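Local coordinates for protein 16S rRNA (guanine(1405)-N(7))-methyltransferase (Klebsiella pneumoniae, PDB 6PI9) that probably methylates the N7 position of guanine 1405 in 16S ribosomal RNA, using S-adenosyl-L-methionine, and so confers resistance to aminoglycosides, at residues L201-T215 / T248-T260. Residues are numbered along the deposited sequence; the frame is centred on the assembly and turned at random. Where two conformers were deposited one is given.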
loop_
_atom_site.group_PDB
_atom_site.type_symbol
_atom_site.label_atom_id
_atom_site.label_comp_id
_atom_site.label_asym_id
_atom_site.label_seq_id
_atom_site.Cartn_x
_atom_site.Cartn_y
_atom_site.Cartn_z
ATOM N N LEU A 201 -8.366 13.963 17.156
ATOM C CA LEU A 201 -7.745 13.764 18.471
ATOM C C LEU A 201 -8.338 14.692 19.525
ATOM O O LEU A 201 -8.572 14.280 20.673
ATOM C CB LEU A 201 -6.228 13.992 18.353
ATOM C CG LEU A 201 -5.412 12.999 17.529
ATOM C CD1 LEU A 201 -4.071 13.621 17.207
ATOM C CD2 LEU A 201 -5.162 11.658 18.253
ATOM N N ALA A 202 -8.580 15.960 19.172
ATOM C CA ALA A 202 -9.061 16.921 20.167
ATOM C C ALA A 202 -10.506 16.675 20.604
ATOM O O ALA A 202 -10.925 17.211 21.641
ATOM C CB ALA A 202 -8.944 18.349 19.625
ATOM N N SER A 203 -11.281 15.900 19.850
ATOM C CA SER A 203 -12.713 15.773 20.107
ATOM C C SER A 203 -13.156 14.408 20.628
ATOM O O SER A 203 -14.302 14.295 21.117
ATOM C CB SER A 203 -13.515 16.076 18.828
ATOM O OG SER A 203 -13.333 17.414 18.392
ATOM N N LEU A 204 -12.314 13.372 20.515
ATOM C CA LEU A 204 -12.679 12.054 21.031
ATOM C C LEU A 204 -12.976 12.102 22.529
ATOM O O LEU A 204 -12.300 12.793 23.299
ATOM C CB LEU A 204 -11.554 11.058 20.735
ATOM C CG LEU A 204 -11.526 10.627 19.275
ATOM C CD1 LEU A 204 -10.243 9.834 18.984
ATOM C CD2 LEU A 204 -12.797 9.833 18.861
ATOM N N ARG A 205 -14.012 11.381 22.941
ATOM C CA ARG A 205 -14.432 11.417 24.345
ATOM C C ARG A 205 -13.856 10.231 25.104
ATOM O O ARG A 205 -14.592 9.500 25.761
ATOM C CB ARG A 205 -15.953 11.441 24.432
ATOM C CG ARG A 205 -16.606 12.684 23.850
ATOM C CD ARG A 205 -18.100 12.451 23.671
ATOM N NE ARG A 205 -18.814 13.666 23.279
ATOM C CZ ARG A 205 -20.105 13.704 22.940
ATOM N NH1 ARG A 205 -20.830 12.589 22.934
ATOM N NH2 ARG A 205 -20.680 14.861 22.613
ATOM N N ALA A 206 -12.546 9.991 24.979
ATOM C CA ALA A 206 -11.867 8.936 25.726
ATOM C C ALA A 206 -10.615 9.555 26.347
ATOM O O ALA A 206 -9.893 10.318 25.667
ATOM C CB ALA A 206 -11.485 7.738 24.845
ATOM N N PRO A 207 -10.319 9.246 27.609
ATOM C CA PRO A 207 -9.161 9.876 28.253
ATOM C C PRO A 207 -7.823 9.300 27.835
ATOM O O PRO A 207 -6.791 9.940 28.108
ATOM C CB PRO A 207 -9.415 9.617 29.739
ATOM C CG PRO A 207 -10.220 8.378 29.765
ATOM C CD PRO A 207 -11.111 8.445 28.563
ATOM N N ARG A 208 -7.784 8.109 27.223
ATOM C CA ARG A 208 -6.512 7.506 26.830
ATOM C C ARG A 208 -6.632 7.139 25.371
ATOM O O ARG A 208 -7.675 6.639 24.958
ATOM C CB ARG A 208 -6.174 6.262 27.660
ATOM C CG ARG A 208 -5.647 6.624 29.061
ATOM C CD ARG A 208 -5.800 5.510 30.065
ATOM N NE ARG A 208 -4.787 5.523 31.144
ATOM C CZ ARG A 208 -4.571 6.531 31.992
ATOM N NH1 ARG A 208 -5.255 7.677 31.877
ATOM N NH2 ARG A 208 -3.649 6.407 32.952
ATOM N N LEU A 209 -5.571 7.387 24.594
ATOM C CA LEU A 209 -5.546 7.106 23.167
ATOM C C LEU A 209 -4.298 6.292 22.876
ATOM O O LEU A 209 -3.246 6.534 23.475
ATOM C CB LEU A 209 -5.494 8.383 22.310
ATOM C CG LEU A 209 -6.528 9.444 22.673
ATOM C CD1 LEU A 209 -6.309 10.616 21.748
ATOM C CD2 LEU A 209 -7.987 8.935 22.527
ATOM N N VAL A 210 -4.413 5.334 21.964
ATOM C CA VAL A 210 -3.255 4.607 21.428
ATOM C C VAL A 210 -3.156 4.992 19.980
ATOM O O VAL A 210 -4.074 4.704 19.207
ATOM C CB VAL A 210 -3.419 3.084 21.569
ATOM C CG1 VAL A 210 -2.194 2.357 20.955
ATOM C CG2 VAL A 210 -3.600 2.731 23.046
ATOM N N VAL A 211 -2.066 5.655 19.593
ATOM C CA VAL A 211 -1.930 6.189 18.229
ATOM C C VAL A 211 -0.706 5.543 17.620
ATOM O O VAL A 211 0.354 5.534 18.256
ATOM C CB VAL A 211 -1.756 7.724 18.238
ATOM C CG1 VAL A 211 -1.493 8.277 16.796
ATOM C CG2 VAL A 211 -2.953 8.428 18.958
ATOM N N THR A 212 -0.843 4.919 16.449
ATOM C CA THR A 212 0.317 4.234 15.902
ATOM C C THR A 212 0.570 4.595 14.447
ATOM O O THR A 212 -0.325 5.007 13.701
ATOM C CB THR A 212 0.223 2.715 15.991
ATOM O OG1 THR A 212 -0.646 2.255 14.950
ATOM C CG2 THR A 212 -0.288 2.305 17.363
ATOM N N PHE A 213 1.822 4.349 14.027
ATOM C CA PHE A 213 2.211 4.662 12.649
ATOM C C PHE A 213 3.018 3.498 12.090
ATOM O O PHE A 213 3.772 2.867 12.818
ATOM C CB PHE A 213 3.123 5.920 12.594
ATOM C CG PHE A 213 2.449 7.155 13.115
ATOM C CD1 PHE A 213 1.752 7.988 12.240
ATOM C CD2 PHE A 213 2.504 7.483 14.484
ATOM C CE1 PHE A 213 1.108 9.155 12.731
ATOM C CE2 PHE A 213 1.854 8.637 14.994
ATOM C CZ PHE A 213 1.152 9.488 14.103
ATOM N N PRO A 214 2.892 3.216 10.807
ATOM C CA PRO A 214 3.751 2.184 10.222
ATOM C C PRO A 214 5.161 2.727 10.038
ATOM O O PRO A 214 5.358 3.881 9.652
ATOM C CB PRO A 214 3.084 1.882 8.877
ATOM C CG PRO A 214 2.372 3.230 8.519
ATOM C CD PRO A 214 2.001 3.887 9.838
ATOM N N THR A 215 6.139 1.922 10.364
ATOM C CA THR A 215 7.518 2.259 10.038
ATOM C C THR A 215 7.833 1.387 8.834
ATOM O O THR A 215 8.071 0.183 8.969
ATOM C CB THR A 215 8.473 2.003 11.200
ATOM O OG1 THR A 215 8.775 0.601 11.247
ATOM C CG2 THR A 215 7.866 2.453 12.538
ATOM N N THR A 248 8.479 1.157 19.684
ATOM C CA THR A 248 8.216 0.519 18.391
ATOM C C THR A 248 8.177 -1.009 18.493
ATOM O O THR A 248 9.133 -1.618 18.970
ATOM C CB THR A 248 9.269 0.953 17.370
ATOM O OG1 THR A 248 9.168 2.372 17.189
ATOM C CG2 THR A 248 9.059 0.275 16.016
ATOM N N VAL A 249 7.091 -1.614 17.990
ATOM C CA VAL A 249 6.797 -3.063 18.048
ATOM C C VAL A 249 6.496 -3.528 16.626
ATOM O O VAL A 249 5.464 -3.142 16.065
ATOM C CB VAL A 249 5.576 -3.371 18.935
ATOM C CG1 VAL A 249 5.455 -4.879 19.180
ATOM C CG2 VAL A 249 5.566 -2.551 20.227
ATOM N N SER A 250 7.378 -4.325 16.035
ATOM C CA SER A 250 7.075 -5.023 14.775
ATOM C C SER A 250 6.681 -4.054 13.642
ATOM O O SER A 250 5.654 -4.207 12.963
ATOM C CB SER A 250 5.994 -6.083 15.018
ATOM O OG SER A 250 5.554 -6.667 13.807
ATOM N N ASP A 251 7.540 -3.055 13.432
ATOM C CA ASP A 251 7.396 -2.004 12.414
ATOM C C ASP A 251 6.142 -1.170 12.632
ATOM O O ASP A 251 5.541 -0.690 11.662
ATOM C CB ASP A 251 7.420 -2.563 10.982
ATOM C CG ASP A 251 8.850 -3.007 10.527
ATOM O OD1 ASP A 251 8.955 -4.168 10.083
ATOM O OD2 ASP A 251 9.842 -2.201 10.587
ATOM N N GLU A 252 5.728 -1.015 13.898
ATOM C CA GLU A 252 4.649 -0.100 14.263
ATOM C C GLU A 252 5.184 0.825 15.347
ATOM O O GLU A 252 5.586 0.347 16.404
ATOM C CB GLU A 252 3.412 -0.895 14.763
ATOM C CG GLU A 252 2.200 -0.007 15.052
ATOM C CD GLU A 252 0.932 -0.824 15.231
ATOM O OE1 GLU A 252 1.038 -2.012 15.560
ATOM O OE2 GLU A 252 -0.170 -0.297 15.005
ATOM N N LEU A 253 5.190 2.135 15.083
ATOM C CA LEU A 253 5.529 3.128 16.108
ATOM C C LEU A 253 4.282 3.430 16.927
ATOM O O LEU A 253 3.278 3.887 16.363
ATOM C CB LEU A 253 6.027 4.413 15.447
ATOM C CG LEU A 253 6.170 5.686 16.330
ATOM C CD1 LEU A 253 7.217 5.514 17.432
ATOM C CD2 LEU A 253 6.492 6.851 15.374
ATOM N N VAL A 254 4.353 3.215 18.246
ATOM C CA VAL A 254 3.174 3.253 19.121
ATOM C C VAL A 254 3.349 4.390 20.128
ATOM O O VAL A 254 4.385 4.490 20.757
ATOM C CB VAL A 254 2.983 1.925 19.891
ATOM C CG1 VAL A 254 1.677 2.000 20.782
ATOM C CG2 VAL A 254 2.948 0.720 18.940
ATOM N N TYR A 255 2.322 5.222 20.273
ATOM C CA TYR A 255 2.246 6.297 21.261
ATOM C C TYR A 255 1.098 6.021 22.225
ATOM O O TYR A 255 -0.026 5.761 21.790
ATOM C CB TYR A 255 1.912 7.638 20.601
ATOM C CG TYR A 255 3.077 8.254 19.866
ATOM C CD1 TYR A 255 3.964 9.094 20.510
ATOM C CD2 TYR A 255 3.272 8.001 18.511
ATOM C CE1 TYR A 255 5.041 9.672 19.801
ATOM C CE2 TYR A 255 4.343 8.566 17.826
ATOM C CZ TYR A 255 5.194 9.378 18.458
ATOM O OH TYR A 255 6.249 9.946 17.746
ATOM N N LEU A 256 1.367 6.126 23.526
ATOM C CA LEU A 256 0.312 6.087 24.536
ATOM C C LEU A 256 0.060 7.528 24.966
ATOM O O LEU A 256 0.980 8.204 25.442
ATOM C CB LEU A 256 0.760 5.226 25.729
ATOM C CG LEU A 256 1.255 3.805 25.401
ATOM C CD1 LEU A 256 1.616 3.010 26.696
ATOM C CD2 LEU A 256 0.226 3.049 24.552
ATOM N N VAL A 257 -1.164 7.987 24.821
ATOM C CA VAL A 257 -1.487 9.401 24.879
ATOM C C VAL A 257 -2.559 9.603 25.932
ATOM O O VAL A 257 -3.561 8.883 25.948
ATOM C CB VAL A 257 -1.978 9.893 23.511
ATOM C CG1 VAL A 257 -2.408 11.344 23.572
ATOM C CG2 VAL A 257 -0.889 9.639 22.468
ATOM N N GLU A 258 -2.381 10.627 26.754
ATOM C CA GLU A 258 -3.257 10.866 27.891
ATOM C C GLU A 258 -3.857 12.256 27.803
ATOM O O GLU A 258 -3.215 13.204 27.336
ATOM C CB GLU A 258 -2.492 10.704 29.184
ATOM C CG GLU A 258 -3.249 10.018 30.240
ATOM C CD GLU A 258 -2.398 9.813 31.468
ATOM O OE1 GLU A 258 -1.373 10.530 31.608
ATOM O OE2 GLU A 258 -2.777 8.951 32.283
ATOM N N ARG A 259 -5.112 12.369 28.187
ATOM C CA ARG A 259 -5.768 13.661 28.133
ATOM C C ARG A 259 -5.354 14.450 29.365
ATOM O O ARG A 259 -5.536 13.988 30.489
ATOM C CB ARG A 259 -7.285 13.497 28.043
ATOM C CG ARG A 259 -7.969 14.693 27.388
ATOM C CD ARG A 259 -9.321 14.336 26.765
ATOM N NE ARG A 259 -9.224 13.594 25.502
ATOM C CZ ARG A 259 -9.354 14.144 24.289
ATOM N NH1 ARG A 259 -9.585 15.446 24.150
ATOM N NH2 ARG A 259 -9.278 13.395 23.212
ATOM N N THR A 260 -4.752 15.612 29.140
ATOM C CA THR A 260 -4.366 16.519 30.211
ATOM C C THR A 260 -5.427 17.624 30.340
ATOM O O THR A 260 -6.098 18.012 29.363
ATOM C CB THR A 260 -2.983 17.138 29.957
ATOM O OG1 THR A 260 -2.069 16.098 29.620
ATOM C CG2 THR A 260 -2.482 17.847 31.203
ATOM O OXT THR A 260 -5.648 18.138 31.437
HETATM O O HOH W 1 -5.999 11.209 30.389
#
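F213 meets Y255 diagonally across two antiparallel strands: CE2 of F213 lies 3.8 Å from CE2 of Y255, and CD2 of Y255 sits at the edge of the phenylalanine ring, near its plane. On the same face, L253 touches F213, while V211 and L209 pack against V257; F233 of helix 225-236 meets both rings, edge-to-face with F213, and Y229 meets F213. V210, V254 and L256, with the methyl of T212, form an apolar patch on the other face, where F110 of helix 100-111 touches L256. Six backbone hydrogen bonds, two at each of the pairs L209-V257, V211-Y255 and F213-L253, tie strands 208-214 and 252-259 together.

Towards the bound S-adenosylhomocysteine, OG1 of T212 donates to the anti lone pair of OE2 of E252 over 2.6 Å. The glutamate reaches it with CG anti to its backbone N (chi1 -175°) and an extended chain, and its OE1 forms a salt bridge with R96, a residue that binds S-adenosylhomocysteine. At the opposite end of the strand pair, OE2 of E258 forms salt bridges with R244 and, at 2.8 Å, with NH2 of R208, whose guanidinium plane is 65° from the carboxylate. In one of its two conformers, R259 bends at chi3 (-75°) to bring its guanidinium to the carbonyls of the 201-206 turn: NH2 donates to O of L201 at 2.8 Å, and weak bonds run from NH1 to O of A202 and from NE to O of A206. Strand 252-259 lies antiparallel between 208-214 and 241-248, giving the order 3-2-1-4-5-7-6 characteristic of the Rossmann-like class I methyltransferase fold.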